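Local coordinates for purine-binding protein BAB2_0673 (Brucella melitensis biovar Abortus, PDB 3S99) that binds adenine and probably other purines such as guanine, and may serve an ABC-type uptake system, at residues 291-294 / 295-299; 344-347 / 348-352. All blocks are in the same frame, centred on the assembly; numbering follows the deposited sequence.

Contact 1 of 2, residues 291-294 / 295-299; sequences TNMP and DDVKK
Met293 starts the contact by reaching forward alongside the first turn of the helix that opens at Asp295. Its CG lies between the backbone N and the carbonyl carbon (chi1 73°), and an extended chi2 carries the sulfur on from there. SD passes obliquely against one branch of Val297, SD to CG1 3.7 Å, and sits 3.5 Å from the backbone N of Lys298. The main chain of the same residue is tied by water: one molecule donates to Met293 O at 2.8 Å and to Asp295 OD1 at 3.0 Å. Pro294 follows, its ring lying alongside Val297 and pointing the same way, with Pro294 CD 4.0 Å from Val297 CG2. Its CB also meets the carboxylate of Asp296, 3.7 Å from OD2. Pro294 O accepts Lys298 N at 3.1 Å in a nearly straight bond (167°), whereas Val297 N reaches Pro294 O at a poor angle and adds a weak one. Met293 also touches Ile142 and Met146 of helix 132-146. With its i-to-i+4 bond from Lys298 N to Pro294 O, this is the N-terminal first turn of an alpha-helix, with proline at the N-cap position.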
loop_
_atom_site.group_PDB
_atom_site.type_symbol
_atom_site.label_atom_id
_atom_site.label_comp_id
_atom_site.label_asym_id
_atom_site.label_seq_id
_atom_site.Cartn_x
_atom_site.Cartn_y
_atom_site.Cartn_z
ATOM N N THR A 291 -6.849 7.870 -16.216
ATOM C CA THR A 291 -7.243 9.191 -16.643
ATOM C C THR A 291 -6.045 9.969 -17.157
ATOM O O THR A 291 -4.900 9.630 -16.873
ATOM C CB THR A 291 -7.860 10.008 -15.465
ATOM O OG1 THR A 291 -6.993 9.957 -14.328
ATOM C CG2 THR A 291 -9.283 9.499 -15.075
ATOM N N ASN A 292 -6.313 11.012 -17.927
ATOM C CA ASN A 292 -5.270 11.972 -18.280
ATOM C C ASN A 292 -4.119 11.334 -19.020
ATOM O O ASN A 292 -2.961 11.666 -18.765
ATOM C CB ASN A 292 -4.758 12.681 -17.020
ATOM C CG ASN A 292 -5.834 13.486 -16.356
ATOM O OD1 ASN A 292 -6.413 14.367 -16.979
ATOM N ND2 ASN A 292 -6.127 13.186 -15.093
ATOM N N MET A 293 -4.442 10.435 -19.947
ATOM C CA MET A 293 -3.433 9.715 -20.713
ATOM C C MET A 293 -4.072 9.321 -22.040
ATOM O O MET A 293 -5.298 9.315 -22.128
ATOM C CB MET A 293 -2.966 8.478 -19.927
ATOM C CG MET A 293 -3.981 7.369 -19.890
ATOM S SD MET A 293 -3.553 5.879 -18.981
ATOM C CE MET A 293 -3.538 6.587 -17.310
ATOM N N PRO A 294 -3.259 9.042 -23.082
ATOM C CA PRO A 294 -3.846 8.628 -24.358
ATOM C C PRO A 294 -4.582 7.284 -24.283
ATOM O O PRO A 294 -4.287 6.458 -23.419
ATOM C CB PRO A 294 -2.635 8.557 -25.307
ATOM C CG PRO A 294 -1.602 9.435 -24.689
ATOM C CD PRO A 294 -1.810 9.308 -23.209
ATOM N N ASP A 295 -5.541 7.082 -25.180
ATOM C CA ASP A 295 -6.329 5.859 -25.187
ATOM C C ASP A 295 -5.507 4.563 -25.279
ATOM O O ASP A 295 -5.931 3.526 -24.746
ATOM C CB ASP A 295 -7.358 5.873 -26.325
ATOM C CG ASP A 295 -8.544 6.784 -26.034
ATOM O OD1 ASP A 295 -8.621 7.357 -24.921
ATOM O OD2 ASP A 295 -9.405 6.913 -26.922
ATOM N N ASP A 296 -4.365 4.603 -25.967
ATOM C CA ASP A 296 -3.569 3.386 -26.112
ATOM C C ASP A 296 -2.856 3.059 -24.824
ATOM O O ASP A 296 -2.587 1.897 -24.559
ATOM C CB ASP A 296 -2.566 3.448 -27.276
ATOM C CG ASP A 296 -1.453 4.438 -27.038
ATOM O OD1 ASP A 296 -0.357 4.036 -26.573
ATOM O OD2 ASP A 296 -1.686 5.637 -27.289
ATOM N N VAL A 297 -2.540 4.085 -24.033
ATOM C CA VAL A 297 -1.900 3.874 -22.732
ATOM C C VAL A 297 -2.914 3.295 -21.736
ATOM O O VAL A 297 -2.587 2.373 -20.977
ATOM C CB VAL A 297 -1.243 5.134 -22.197
ATOM C CG1 VAL A 297 -0.529 4.837 -20.866
ATOM C CG2 VAL A 297 -0.242 5.657 -23.210
ATOM N N LYS A 298 -4.152 3.800 -21.773
ATOM C CA LYS A 298 -5.258 3.206 -21.002
ATOM C C LYS A 298 -5.521 1.739 -21.413
ATOM O O LYS A 298 -5.687 0.867 -20.567
ATOM C CB LYS A 298 -6.522 4.076 -21.178
ATOM C CG LYS A 298 -7.811 3.477 -20.676
ATOM C CD LYS A 298 -8.968 4.497 -20.726
ATOM C CE LYS A 298 -10.302 3.794 -20.970
ATOM N NZ LYS A 298 -11.476 4.534 -20.414
ATOM N N LYS A 299 -5.532 1.444 -22.706
ATOM C CA LYS A 299 -5.735 0.080 -23.168
ATOM C C LYS A 299 -4.645 -0.852 -22.634
ATOM O O LYS A 299 -4.926 -1.959 -22.205
ATOM C CB LYS A 299 -5.778 0.038 -24.701
ATOM C CG LYS A 299 -5.907 -1.367 -25.263
ATOM C CD LYS A 299 -6.161 -1.400 -26.762
ATOM C CE LYS A 299 -5.621 -2.714 -27.334
ATOM N NZ LYS A 299 -5.997 -2.931 -28.728
HETATM O O HOH W 1 -7.518 7.641 -22.180
#

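Contact 2 of 2, residues 344-347 / 348-352; sequences NFYV and AGVDD
Tyr346 and Val350 cross at about a right angle, so that a single methyl of the valine is set over the middle of the phenol ring. Val350 CG1 lies 3.5 Å from the centroid of the Tyr346 ring and only 11° off the ring normal, the geometry of a CH-pi contact. The valine torsion explains this: CG1 is anti to the backbone N (chi1 -180°), while CG2 is turned to the Val347 side, 3.6 Å from Val347 O. A type II beta turn from Val347 to Val350 brings the two residues together; Gly349 takes its third position at positive phi, where a side chain would jam against the preceding carbonyl oxygen. The turn's closing bond, Val350 N to Val347 O, is long at 3.5 Å and weak, though well aligned. Farther along the ring, Asp352 O stands at the edge, near the plane, 3.5 Å from Tyr346 CE2. The Asp352 carboxylate is inclined 48° to the ring, and its OD2 takes the hydrogen bond from Tyr346 OH at 2.7 Å through the anti lone pair. That oxygen also accepts Trp187 NE1 from strand 182-187, so two donors grip it, while Met171 of helix 161-175 packs against Val350.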
loop_
_atom_site.group_PDB
_atom_site.type_symbol
_atom_site.label_atom_id
_atom_site.label_comp_id
_atom_site.label_asym_id
_atom_site.label_seq_id
_atom_site.Cartn_x
_atom_site.Cartn_y
_atom_site.Cartn_z
ATOM N N ASN A 344 15.237 -6.737 0.633
ATOM C CA ASN A 344 16.140 -5.683 1.112
ATOM C C ASN A 344 17.239 -5.355 0.081
ATOM O O ASN A 344 18.351 -4.987 0.427
ATOM C CB ASN A 344 16.736 -6.082 2.472
ATOM C CG ASN A 344 17.602 -7.326 2.389
ATOM O OD1 ASN A 344 17.733 -7.950 1.326
ATOM N ND2 ASN A 344 18.204 -7.697 3.508
ATOM N N PHE A 345 16.895 -5.487 -1.195
ATOM C CA PHE A 345 17.780 -5.146 -2.296
ATOM C C PHE A 345 16.948 -4.545 -3.419
ATOM O O PHE A 345 15.734 -4.773 -3.498
ATOM C CB PHE A 345 18.493 -6.392 -2.809
ATOM C CG PHE A 345 17.570 -7.463 -3.291
ATOM C CD1 PHE A 345 17.103 -8.439 -2.411
ATOM C CD2 PHE A 345 17.145 -7.493 -4.626
ATOM C CE1 PHE A 345 16.226 -9.415 -2.849
ATOM C CE2 PHE A 345 16.271 -8.480 -5.073
ATOM C CZ PHE A 345 15.816 -9.446 -4.180
ATOM N N TYR A 346 17.602 -3.762 -4.273
ATOM C CA TYR A 346 16.949 -3.181 -5.434
ATOM C C TYR A 346 17.260 -4.021 -6.652
ATOM O O TYR A 346 18.258 -4.715 -6.681
ATOM C CB TYR A 346 17.424 -1.762 -5.701
ATOM C CG TYR A 346 16.848 -0.703 -4.799
ATOM C CD1 TYR A 346 15.466 -0.586 -4.602
ATOM C CD2 TYR A 346 17.673 0.205 -4.164
ATOM C CE1 TYR A 346 14.953 0.398 -3.789
ATOM C CE2 TYR A 346 17.165 1.207 -3.366
ATOM C CZ TYR A 346 15.805 1.307 -3.180
ATOM O OH TYR A 346 15.310 2.318 -2.372
ATOM N N VAL A 347 16.408 -3.937 -7.664
ATOM C CA VAL A 347 16.714 -4.545 -8.968
ATOM C C VAL A 347 17.651 -3.606 -9.746
ATOM O O VAL A 347 17.840 -2.436 -9.355
ATOM C CB VAL A 347 15.424 -4.877 -9.790
ATOM C CG1 VAL A 347 14.632 -5.962 -9.125
ATOM C CG2 VAL A 347 14.539 -3.624 -10.010
ATOM N N ALA A 348 18.255 -4.124 -10.826
ATOM C CA ALA A 348 19.106 -3.316 -11.716
ATOM C C ALA A 348 18.318 -2.132 -12.256
ATOM O O ALA A 348 17.142 -2.273 -12.661
ATOM C CB ALA A 348 19.650 -4.158 -12.891
ATOM N N GLY A 349 18.973 -0.975 -12.248
ATOM C CA GLY A 349 18.417 0.268 -12.781
ATOM C C GLY A 349 18.053 1.298 -11.724
ATOM O O GLY A 349 17.900 2.494 -12.040
ATOM N N VAL A 350 17.893 0.850 -10.482
ATOM C CA VAL A 350 17.592 1.753 -9.390
ATOM C C VAL A 350 18.919 2.376 -8.934
ATOM O O VAL A 350 19.959 1.696 -8.856
ATOM C CB VAL A 350 16.864 1.037 -8.213
ATOM C CG1 VAL A 350 16.554 2.035 -7.074
ATOM C CG2 VAL A 350 15.557 0.329 -8.702
ATOM N N ASP A 351 18.890 3.661 -8.619
ATOM C CA ASP A 351 20.120 4.375 -8.261
ATOM C C ASP A 351 20.286 4.594 -6.745
ATOM O O ASP A 351 21.377 4.863 -6.268
ATOM C CB ASP A 351 20.177 5.681 -9.069
ATOM C CG ASP A 351 20.234 5.409 -10.580
ATOM O OD1 ASP A 351 21.060 4.552 -10.997
ATOM O OD2 ASP A 351 19.447 6.017 -11.347
ATOM N N ASP A 352 19.209 4.416 -5.992
ATOM C CA ASP A 352 19.208 4.655 -4.551
ATOM C C ASP A 352 20.083 3.653 -3.747
ATOM O O ASP A 352 20.311 2.516 -4.167
ATOM C CB ASP A 352 17.761 4.638 -4.070
ATOM C CG ASP A 352 17.599 5.142 -2.641
ATOM O OD1 ASP A 352 18.279 6.114 -2.259
ATOM O OD2 ASP A 352 16.770 4.585 -1.915
#

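In the fold
Contact 1 precedes contact 2 along the chain, and the two do not touch: their centres are 28 Å apart and their nearest atoms about 20 Å. Both border the half of the molecule built on the mixed sheet, at different places. Residues 291-299 follow its outermost strand 285-287, beside helix 132-146, whereas residues 344-352 belong to the C-terminal tail, which lies against helix 161-175 and strand 182-187, the outermost strand at the other end of that sheet. Thr291 pairs through its backbone with Leu248 of strand 247-253. Both local turns thus lie on the same lobe of a two-sheet binding protein, at opposite edges of its mixed sheet, and away from the adenine pocket.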